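Alkylpurine DNA glycosylase AlkC (Pseudomonas fluorescens, PDB 5VHV) excises alkylated purine bases from DNA as a glycosylase of base excision repair, without flipping the damaged nucleotide out of the helix. Local coordinates at residues His16-Met21 and Phe28-Phe33; Ala165-Gln168 and Leu173-Ser176; Trp224-Ala229 and Thr243-Gly248; Leu277-Thr280 and Pro284-Leu287. All blocks are in the same frame, centred on the assembly; numbering follows the deposited sequence.

Contact 1 (His16-Met21 and Phe28-Phe33)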
loop_
_atom_site.group_PDB
_atom_site.type_symbol
_atom_site.label_atom_id
_atom_site.label_comp_id
_atom_site.label_asym_id
_atom_site.label_seq_id
_atom_site.Cartn_x
_atom_site.Cartn_y
_atom_site.Cartn_z
ATOM N N HIS A 16 -4.236 -29.852 1.535
ATOM C CA HIS A 16 -4.053 -29.498 2.942
ATOM C C HIS A 16 -5.328 -28.901 3.526
ATOM O O HIS A 16 -5.748 -29.275 4.632
ATOM C CB HIS A 16 -2.863 -28.534 3.069
ATOM C CG HIS A 16 -2.880 -27.641 4.281
ATOM N ND1 HIS A 16 -2.552 -28.081 5.548
ATOM C CD2 HIS A 16 -3.098 -26.306 4.396
ATOM C CE1 HIS A 16 -2.613 -27.066 6.396
ATOM N NE2 HIS A 16 -2.943 -25.977 5.722
ATOM N N ILE A 17 -5.972 -27.995 2.787
ATOM C CA ILE A 17 -7.223 -27.401 3.249
ATOM C C ILE A 17 -8.269 -28.491 3.463
ATOM O O ILE A 17 -8.984 -28.508 4.474
ATOM C CB ILE A 17 -7.714 -26.331 2.251
ATOM C CG1 ILE A 17 -6.746 -25.133 2.203
ATOM C CG2 ILE A 17 -9.106 -25.806 2.647
ATOM C CD1 ILE A 17 -6.976 -24.187 1.038
ATOM N N ALA A 18 -8.395 -29.400 2.498
ATOM C CA ALA A 18 -9.378 -30.472 2.628
ATOM C C ALA A 18 -9.081 -31.361 3.834
ATOM O O ALA A 18 -9.999 -31.774 4.550
ATOM C CB ALA A 18 -9.415 -31.318 1.352
ATOM N N SER A 19 -7.807 -31.689 4.064
ATOM C CA SER A 19 -7.465 -32.547 5.195
ATOM C C SER A 19 -7.792 -31.871 6.521
ATOM O O SER A 19 -8.302 -32.514 7.452
ATOM C CB SER A 19 -5.982 -32.923 5.143
ATOM O OG SER A 19 -5.686 -33.601 3.936
ATOM N N GLU A 20 -7.501 -30.578 6.635
ATOM C CA GLU A 20 -7.817 -29.882 7.875
ATOM C C GLU A 20 -9.323 -29.687 8.029
ATOM O O GLU A 20 -9.836 -29.707 9.155
ATOM C CB GLU A 20 -7.074 -28.550 7.917
ATOM C CG GLU A 20 -5.541 -28.705 7.931
ATOM C CD GLU A 20 -5.020 -29.557 9.067
ATOM O OE1 GLU A 20 -5.588 -29.517 10.176
ATOM O OE2 GLU A 20 -4.029 -30.280 8.845
ATOM N N MET A 21 -10.047 -29.534 6.922
ATOM C CA MET A 21 -11.508 -29.490 7.011
ATOM C C MET A 21 -12.062 -30.817 7.515
ATOM O O MET A 21 -13.000 -30.840 8.323
ATOM C CB MET A 21 -12.134 -29.157 5.658
ATOM C CG MET A 21 -12.317 -27.680 5.373
ATOM S SD MET A 21 -13.405 -26.826 6.542
ATOM C CE MET A 21 -14.846 -27.863 6.605
ATOM N N PHE A 28 -16.963 -34.202 6.069
ATOM C CA PHE A 28 -16.677 -33.275 4.975
ATOM C C PHE A 28 -16.514 -34.014 3.653
ATOM O O PHE A 28 -15.817 -35.031 3.567
ATOM C CB PHE A 28 -15.393 -32.504 5.293
ATOM C CG PHE A 28 -14.972 -31.490 4.219
ATOM C CD1 PHE A 28 -15.816 -30.460 3.817
ATOM C CD2 PHE A 28 -13.706 -31.576 3.633
ATOM C CE1 PHE A 28 -15.414 -29.525 2.836
ATOM C CE2 PHE A 28 -13.297 -30.653 2.656
ATOM C CZ PHE A 28 -14.152 -29.625 2.262
ATOM N N ASP A 29 -17.125 -33.464 2.601
ATOM C CA ASP A 29 -17.015 -34.029 1.254
ATOM C C ASP A 29 -15.710 -33.533 0.624
ATOM O O ASP A 29 -15.683 -32.664 -0.245
ATOM C CB ASP A 29 -18.238 -33.647 0.427
ATOM C CG ASP A 29 -18.211 -34.216 -0.987
ATOM O OD1 ASP A 29 -17.347 -35.056 -1.298
ATOM O OD2 ASP A 29 -19.063 -33.805 -1.805
ATOM N N ALA A 30 -14.592 -34.109 1.086
ATOM C CA ALA A 30 -13.294 -33.653 0.593
ATOM C C ALA A 30 -13.147 -33.911 -0.901
ATOM O O ALA A 30 -12.593 -33.080 -1.633
ATOM C CB ALA A 30 -12.157 -34.339 1.355
ATOM N N LYS A 31 -13.625 -35.069 -1.365
ATOM C CA LYS A 31 -13.517 -35.408 -2.780
ATOM C C LYS A 31 -14.281 -34.410 -3.637
ATOM O O LYS A 31 -13.793 -33.979 -4.686
ATOM C CB LYS A 31 -14.031 -36.833 -3.001
ATOM C CG LYS A 31 -14.232 -37.244 -4.443
ATOM C CD LYS A 31 -14.462 -38.765 -4.534
ATOM C CE LYS A 31 -15.613 -39.108 -5.462
ATOM N NZ LYS A 31 -15.847 -40.587 -5.567
ATOM N N GLY A 32 -15.490 -34.037 -3.208
ATOM C CA GLY A 32 -16.260 -33.048 -3.945
ATOM C C GLY A 32 -15.623 -31.674 -3.898
ATOM O O GLY A 32 -15.631 -30.942 -4.891
ATOM N N PHE A 33 -15.040 -31.317 -2.749
ATOM C CA PHE A 33 -14.362 -30.035 -2.621
ATOM C C PHE A 33 -13.206 -29.944 -3.597
ATOM O O PHE A 33 -13.054 -28.943 -4.311
ATOM C CB PHE A 33 -13.878 -29.844 -1.186
ATOM C CG PHE A 33 -12.849 -28.753 -1.030
ATOM C CD1 PHE A 33 -13.235 -27.423 -0.958
ATOM C CD2 PHE A 33 -11.503 -29.063 -0.923
ATOM C CE1 PHE A 33 -12.292 -26.427 -0.798
ATOM C CE2 PHE A 33 -10.554 -28.065 -0.777
ATOM C CZ PHE A 33 -10.962 -26.739 -0.716
#

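Contact 2 (Ala165-Gln168 and Leu173-Ser176)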
loop_
_atom_site.group_PDB
_atom_site.type_symbol
_atom_site.label_atom_id
_atom_site.label_comp_id
_atom_site.label_asym_id
_atom_site.label_seq_id
_atom_site.Cartn_x
_atom_site.Cartn_y
_atom_site.Cartn_z
ATOM N N ALA A 165 -15.854 4.580 -3.486
ATOM C CA ALA A 165 -16.186 5.905 -4.009
ATOM C C ALA A 165 -16.775 6.806 -2.934
ATOM O O ALA A 165 -16.530 8.020 -2.936
ATOM C CB ALA A 165 -17.158 5.785 -5.183
ATOM N N GLU A 166 -17.542 6.233 -2.008
ATOM C CA GLU A 166 -18.186 7.032 -0.967
ATOM C C GLU A 166 -17.154 7.614 -0.005
ATOM O O GLU A 166 -17.250 8.788 0.388
ATOM C CB GLU A 166 -19.221 6.157 -0.234
ATOM C CG GLU A 166 -20.008 6.873 0.826
ATOM C CD GLU A 166 -21.291 6.146 1.228
ATOM O OE1 GLU A 166 -21.461 4.955 0.885
ATOM O OE2 GLU A 166 -22.138 6.790 1.882
ATOM N N VAL A 167 -16.153 6.806 0.367
ATOM C CA VAL A 167 -15.043 7.266 1.202
ATOM C C VAL A 167 -14.187 8.276 0.447
ATOM O O VAL A 167 -13.810 9.329 0.975
ATOM C CB VAL A 167 -14.203 6.060 1.661
ATOM C CG1 VAL A 167 -12.948 6.498 2.406
ATOM C CG2 VAL A 167 -15.034 5.154 2.542
ATOM N N GLN A 168 -13.840 7.942 -0.787
ATOM C CA GLN A 168 -12.985 8.794 -1.599
ATOM C C GLN A 168 -13.554 10.198 -1.723
ATOM O O GLN A 168 -12.805 11.186 -1.710
ATOM C CB GLN A 168 -12.834 8.123 -2.966
ATOM C CG GLN A 168 -11.724 8.545 -3.829
ATOM C CD GLN A 168 -11.668 7.665 -5.055
ATOM O OE1 GLN A 168 -12.445 6.699 -5.178
ATOM N NE2 GLN A 168 -10.782 7.984 -5.964
ATOM N N LEU A 173 -15.825 11.100 6.569
ATOM C CA LEU A 173 -16.536 9.910 7.026
ATOM C C LEU A 173 -15.656 9.081 7.947
ATOM O O LEU A 173 -16.094 8.653 9.022
ATOM C CB LEU A 173 -17.011 9.064 5.841
ATOM C CG LEU A 173 -18.040 9.761 4.949
ATOM C CD1 LEU A 173 -18.264 8.950 3.691
ATOM C CD2 LEU A 173 -19.366 9.985 5.673
ATOM N N CYS A 174 -14.417 8.837 7.532
ATOM C CA CYS A 174 -13.465 8.021 8.277
ATOM C C CYS A 174 -12.510 8.850 9.125
ATOM O O CYS A 174 -11.579 8.291 9.710
ATOM C CB CYS A 174 -12.671 7.133 7.311
ATOM S SG CYS A 174 -13.675 5.944 6.428
ATOM N N ALA A 175 -12.721 10.171 9.222
ATOM C CA ALA A 175 -11.768 11.026 9.919
ATOM C C ALA A 175 -11.549 10.596 11.370
ATOM O O ALA A 175 -10.411 10.614 11.855
ATOM C CB ALA A 175 -12.226 12.482 9.869
ATOM N N SER A 176 -12.618 10.213 12.090
ATOM C CA SER A 176 -12.444 9.910 13.505
ATOM C C SER A 176 -11.687 8.598 13.699
ATOM O O SER A 176 -10.980 8.432 14.701
ATOM C CB SER A 176 -13.797 9.876 14.226
ATOM O OG SER A 176 -14.584 8.772 13.856
#

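Contact 3 (Trp224-Ala229 and Thr243-Gly248)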
loop_
_atom_site.group_PDB
_atom_site.type_symbol
_atom_site.label_atom_id
_atom_site.label_comp_id
_atom_site.label_asym_id
_atom_site.label_seq_id
_atom_site.Cartn_x
_atom_site.Cartn_y
_atom_site.Cartn_z
ATOM N N TRP A 224 6.101 10.229 12.256
ATOM C CA TRP A 224 6.370 9.201 11.256
ATOM C C TRP A 224 5.173 9.022 10.333
ATOM O O TRP A 224 5.323 8.957 9.098
ATOM C CB TRP A 224 6.717 7.876 11.940
ATOM C CG TRP A 224 7.122 6.788 10.976
ATOM C CD1 TRP A 224 8.402 6.431 10.627
ATOM C CD2 TRP A 224 6.249 5.907 10.239
ATOM N NE1 TRP A 224 8.374 5.392 9.721
ATOM C CE2 TRP A 224 7.067 5.056 9.463
ATOM C CE3 TRP A 224 4.862 5.756 10.166
ATOM C CZ2 TRP A 224 6.532 4.059 8.632
ATOM C CZ3 TRP A 224 4.329 4.779 9.314
ATOM C CH2 TRP A 224 5.165 3.947 8.565
ATOM N N ILE A 225 3.970 8.976 10.911
ATOM C CA ILE A 225 2.765 8.886 10.088
ATOM C C ILE A 225 2.699 10.064 9.129
ATOM O O ILE A 225 2.390 9.904 7.941
ATOM C CB ILE A 225 1.505 8.815 10.975
ATOM C CG1 ILE A 225 1.459 7.478 11.739
ATOM C CG2 ILE A 225 0.253 8.975 10.136
ATOM C CD1 ILE A 225 0.287 7.354 12.704
ATOM N N ALA A 226 2.988 11.270 9.629
ATOM C CA ALA A 226 2.916 12.454 8.783
ATOM C C ALA A 226 3.861 12.345 7.595
ATOM O O ALA A 226 3.476 12.643 6.457
ATOM C CB ALA A 226 3.230 13.704 9.597
ATOM N N ARG A 227 5.107 11.929 7.834
ATOM C CA ARG A 227 6.066 11.865 6.737
ATOM C C ARG A 227 5.619 10.876 5.664
ATOM O O ARG A 227 5.788 11.131 4.469
ATOM C CB ARG A 227 7.464 11.493 7.236
ATOM C CG ARG A 227 8.470 11.406 6.062
ATOM C CD ARG A 227 9.937 11.380 6.476
ATOM N NE ARG A 227 10.352 12.555 7.244
ATOM C CZ ARG A 227 10.879 13.671 6.736
ATOM N NH1 ARG A 227 11.067 13.826 5.431
ATOM N NH2 ARG A 227 11.223 14.651 7.552
ATOM N N HIS A 228 5.063 9.733 6.066
ATOM C CA HIS A 228 4.673 8.735 5.079
ATOM C C HIS A 228 3.305 9.022 4.470
ATOM O O HIS A 228 3.076 8.671 3.314
ATOM C CB HIS A 228 4.771 7.359 5.727
ATOM C CG HIS A 228 6.187 7.003 6.033
ATOM N ND1 HIS A 228 6.995 6.340 5.133
ATOM C CD2 HIS A 228 6.974 7.313 7.090
ATOM C CE1 HIS A 228 8.206 6.207 5.650
ATOM N NE2 HIS A 228 8.221 6.796 6.832
ATOM N N ALA A 229 2.429 9.703 5.205
ATOM C CA ALA A 229 1.156 10.159 4.662
ATOM C C ALA A 229 1.376 11.164 3.544
ATOM O O ALA A 229 0.642 11.178 2.552
ATOM C CB ALA A 229 0.330 10.813 5.774
ATOM N N THR A 243 6.984 21.998 4.308
ATOM C CA THR A 243 7.096 22.802 5.519
ATOM C C THR A 243 6.818 21.954 6.754
ATOM O O THR A 243 7.482 22.106 7.789
ATOM C CB THR A 243 6.136 23.996 5.445
ATOM O OG1 THR A 243 6.509 24.867 4.366
ATOM C CG2 THR A 243 6.159 24.820 6.751
ATOM N N LEU A 244 5.842 21.052 6.672
ATOM C CA LEU A 244 5.598 20.153 7.794
ATOM C C LEU A 244 6.816 19.286 8.083
ATOM O O LEU A 244 7.031 18.891 9.227
ATOM C CB LEU A 244 4.360 19.277 7.514
ATOM C CG LEU A 244 3.035 20.011 7.694
ATOM C CD1 LEU A 244 1.934 19.255 6.987
ATOM C CD2 LEU A 244 2.703 20.187 9.167
ATOM N N MET A 245 7.632 18.993 7.069
ATOM C CA MET A 245 8.850 18.220 7.257
ATOM C C MET A 245 10.058 19.078 7.618
ATOM O O MET A 245 11.163 18.541 7.749
ATOM C CB MET A 245 9.153 17.413 5.985
ATOM C CG MET A 245 8.030 16.466 5.597
ATOM S SD MET A 245 7.821 15.177 6.831
ATOM C CE MET A 245 6.417 15.751 7.764
ATOM N N GLY A 246 9.877 20.380 7.804
ATOM C CA GLY A 246 10.980 21.264 8.123
ATOM C C GLY A 246 11.855 21.651 6.957
ATOM O O GLY A 246 12.922 22.251 7.174
ATOM N N ALA A 247 11.417 21.362 5.728
ATOM C CA ALA A 247 12.186 21.592 4.510
ATOM C C ALA A 247 11.400 22.423 3.494
ATOM O O ALA A 247 11.524 22.233 2.280
ATOM C CB ALA A 247 12.608 20.255 3.902
ATOM N N GLY A 248 10.588 23.358 3.971
ATOM C CA GLY A 248 9.787 24.169 3.080
ATOM C C GLY A 248 10.488 25.420 2.572
ATOM O O GLY A 248 10.086 25.979 1.547
HETATM O O HOH W 1 12.705 16.481 6.260
#

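Contact 4 (Leu277-Thr280 and Pro284-Leu287)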
loop_
_atom_site.group_PDB
_atom_site.type_symbol
_atom_site.label_atom_id
_atom_site.label_comp_id
_atom_site.label_asym_id
_atom_site.label_seq_id
_atom_site.Cartn_x
_atom_site.Cartn_y
_atom_site.Cartn_z
ATOM N N LEU A 277 26.181 19.560 -3.363
ATOM C CA LEU A 277 25.469 20.714 -2.826
ATOM C C LEU A 277 26.381 21.431 -1.848
ATOM O O LEU A 277 26.946 20.800 -0.955
ATOM C CB LEU A 277 24.181 20.294 -2.119
ATOM C CG LEU A 277 23.143 19.600 -2.996
ATOM C CD1 LEU A 277 21.957 19.157 -2.155
ATOM C CD2 LEU A 277 22.679 20.517 -4.122
ATOM N N GLU A 278 26.529 22.739 -2.027
ATOM C CA GLU A 278 27.302 23.576 -1.126
ATOM C C GLU A 278 26.361 24.538 -0.415
ATOM O O GLU A 278 25.684 25.341 -1.066
ATOM C CB GLU A 278 28.372 24.357 -1.883
ATOM C CG GLU A 278 29.186 25.301 -0.982
ATOM C CD GLU A 278 29.873 26.406 -1.752
ATOM O OE1 GLU A 278 30.280 27.405 -1.119
ATOM O OE2 GLU A 278 29.999 26.280 -2.986
ATOM N N SER A 279 26.343 24.478 0.910
ATOM C CA SER A 279 25.563 25.437 1.671
ATOM C C SER A 279 26.153 26.832 1.526
ATOM O O SER A 279 27.374 27.030 1.568
ATOM C CB SER A 279 25.519 25.066 3.145
ATOM O OG SER A 279 25.059 26.168 3.916
ATOM N N THR A 280 25.270 27.807 1.366
ATOM C CA THR A 280 25.647 29.214 1.409
ATOM C C THR A 280 25.035 29.911 2.614
ATOM O O THR A 280 25.006 31.143 2.666
ATOM C CB THR A 280 25.217 29.915 0.121
ATOM O OG1 THR A 280 23.792 29.891 0.035
ATOM C CG2 THR A 280 25.790 29.209 -1.100
ATOM N N PRO A 284 22.780 25.459 9.881
ATOM C CA PRO A 284 22.362 24.225 9.208
ATOM C C PRO A 284 20.973 24.380 8.611
ATOM O O PRO A 284 20.170 25.206 9.048
ATOM C CB PRO A 284 22.370 23.183 10.330
ATOM C CG PRO A 284 23.205 23.760 11.397
ATOM C CD PRO A 284 23.038 25.240 11.313
ATOM N N GLN A 285 20.693 23.573 7.592
ATOM C CA GLN A 285 19.379 23.606 6.969
ATOM C C GLN A 285 18.951 22.201 6.594
ATOM O O GLN A 285 19.755 21.393 6.117
ATOM C CB GLN A 285 19.350 24.541 5.741
ATOM C CG GLN A 285 20.204 24.122 4.579
ATOM C CD GLN A 285 20.392 25.255 3.564
ATOM O OE1 GLN A 285 19.440 25.676 2.893
ATOM N NE2 GLN A 285 21.624 25.764 3.461
ATOM N N LYS A 286 17.681 21.916 6.838
ATOM C CA LYS A 286 17.097 20.635 6.482
ATOM C C LYS A 286 16.750 20.625 4.995
ATOM O O LYS A 286 16.112 21.556 4.490
ATOM C CB LYS A 286 15.850 20.368 7.324
ATOM C CG LYS A 286 16.146 20.039 8.790
ATOM C CD LYS A 286 14.866 19.747 9.577
ATOM C CE LYS A 286 15.153 19.583 11.067
ATOM N NZ LYS A 286 15.859 20.762 11.650
ATOM N N LEU A 287 17.196 19.589 4.296
ATOM C CA LEU A 287 16.976 19.463 2.863
ATOM C C LEU A 287 16.256 18.164 2.544
ATOM O O LEU A 287 16.546 17.113 3.122
ATOM C CB LEU A 287 18.295 19.490 2.084
ATOM C CG LEU A 287 19.173 20.738 2.234
ATOM C CD1 LEU A 287 20.427 20.639 1.383
ATOM C CD2 LEU A 287 18.388 21.966 1.856
HETATM O O HOH W 2 23.366 24.994 5.768
#

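Contact 1 (His16-Met21 and Phe28-Phe33)
Met21 lies over one face of the Phe28 ring. Met21 CB makes a CH-pi contact, 3.7 Å from the centroid of the Phe28 ring and 21° off the ring normal. The chain then bends at chi2 and chi3, which keeps the thioether on the same ring. Met21 SD stands above the face at a distance, 5.1 Å from the centroid of the Phe28 ring, in a Met-aromatic contact. Met21 CE reaches Phe28 CD1 at 3.9 Å.

The remaining packing is apolar and centres on Ala18. Ala18 CB touches Ala30 CB at 4.1 Å and Phe33 CD2 at 3.8 Å. Phe33 carries CG anti to the backbone N (chi1 164°), and its ring extends back toward helix 11-24. There Phe33 CZ meets Ile17 CG2 at 4.0 Å. The small Ala18 and Ala30 allow their CA atoms to come within 5.4 Å.

The second segment carries a cap of its own. Asp29 is the N-cap of helix 30-38, and Asp29 OD1 accepts from Gly32 N at 2.9 Å, met from above the carboxylate plane. Leu57 of helix 46-60 packs on both phenylalanine rings, and Leu75 of helix 65-75 packs on Met21.

No hydrogen bond crosses between the segments. The two successive helices are therefore joined by apolar packing, with one ring face and a sulfur, while the cap fixes the start of the second helix.

Contact 2 (Ala165-Gln168 and Leu173-Ser176)
Leu173 CD1 reaches the first turn of the short helix 165-169 and rests 3.5 Å from Glu166 O. Leu173 CD1 also touches Glu166 CG at 3.9 Å. It thus meets both the backbone and the aliphatic part of one residue. The side chains of Glu166 and Leu173 cross at about a right angle. The Glu166 chain runs on extended beyond CG.

A second touch lies beside the first. Cys174 SG faces both methyls of Val167, with CG1 at 4.1 Å and CG2 at 4.2 Å. Val167 holds CG1 opposite its own backbone N (chi1 174°), which leaves both branches within reach of the sulfur. These are loose van der Waals contacts, and no hydrogen bond spans the two segments.

The next shell holds these groups in place. Phe128 of helix 128-138 packs against Glu166, Val167 and Leu173, and so covers both sides of the contact. Pro156 lies on Val167, and Ser154 on Cys174. On another side of helix 165-169, Gln168 bonds through NE2 to Asp203 OD2 and through its backbone O to His204 NE2. This ties the short helix to the region after helix 187-201.

Cys174 occupies the N-cap position of helix 175-181. The contact joins two successive helices through a short connection, in the DNA alkylation repair part of the protein. Bound DNA lies about 6 Å from the nearest atom. This is consistent with packing between successive helices in a HEAT-like alpha-helical repeat fold, as in AlkD.

Contact 3 (Trp224-Ala229 and Thr243-Gly248)
Arg227 holds CG anti to the backbone N (chi1 179°) and then turns at chi3 (-59°), while Met245 bends at both chi2 and chi3. The bends bring the sulfur of Met245 over the guanidinium of Arg227. Met245 SD sits over the centre of one face, 3.4 Å from Arg227 CZ. Met245 SD also lies 3.5 Å from Arg227 NH2. The aliphatic start of the arginine joins in, with Arg227 CB at 3.7 Å from Met245 SD. The sulfur is thus cupped by the bent arginine chain.

The methyl end turns toward the helix. Met245 CE lies 4.2 Å from Ala226 CB and also approaches the Arg227 backbone. Ala226 packs in turn on Ile212 of helix 205-213 and on Leu217.

Met245 stands just after helix 239-244, where the chain closes in a Schellman motif. Gly246 has positive phi (78°), and its N donates to Thr243 O. The contact therefore sets the end of this helix against helix 220-229, close to where the chain goes on to strand 253-265.

A water completes the link at the edge of the guanidinium, in its plane. Arg227 NH2 donates to the water at 2.7 Å, and the water donates to Met245 O at 3.0 Å. The guanidinium therefore has sulfur over a face and water at its rim, which would limit its rotation. On helix 220-229, His228 CD2 lies over the face of the Trp224 ring, and His228 packs on a phosphate of the bound DNA.

Contact 4 (Leu277-Thr280 and Pro284-Leu287)
Gln285 reaches across to Ser279 from the start of its strand. CB carries CG between the backbone N and the carbonyl carbon (chi1 65°). From CG the chain runs extended toward the amide. At the tip, OE1 accepts from Glu252 N. The other branch, Gln285 NE2, comes within 3.5 Å of Ser279 OG and 4.0 Å of Ser279 CB. A water joins the two polar ends, and Gln285 NE2 donates to this water at 3.0 Å. The water lies 2.8 Å from Ser279 OG. That hydroxyl is also hydrogen-bonded to Ala281 N, in the turn between the strands.

Farther from the turn, the contact is apolar. Leu277 and Leu287 reach toward each other tip to tip, with their CD1 atoms 4.1 Å apart. The CA atoms of the two leucines are 10.3 Å apart, too far for neighbouring strands.

Strands 270-279 and 285-294 are consecutive in the chain but not adjacent in the sheet. Leucine tips meeting between them are consistent with the inside of a beta-sandwich, probably an immunoglobulin-like C-terminal domain. Backbone bonds pair Leu277 with Gln320, Glu278 with Lys254 and Gln285 with Leu314. Phe312 and Leu314 of strand 305-314 pack on Leu287, while Ile255 of strand 253-265 packs on Leu277.

Overall arrangement
Contacts 1 and 4 are buried, and contacts 2 and 3 are partly buried. The first three each join helices, whereas contact 4 joins two strands of the C-terminal sheet. Contact 1 relies on aromatic rings, and contact 2 on aliphatic groups and a thiol. Contacts 3 and 4 each add a bridging water, beside a guanidinium in one and an amide in the other. Contacts 1 and 4 lie on opposite sides of the chain's centre, with their centres about 65 Å apart. Contacts 3 and 4 touch, where Gly246 O meets Lys286 CB at 3.5 Å, so the loop after helix 239-244 packs on strand 285-294. Contacts 2 and 3 come nearest the DNA.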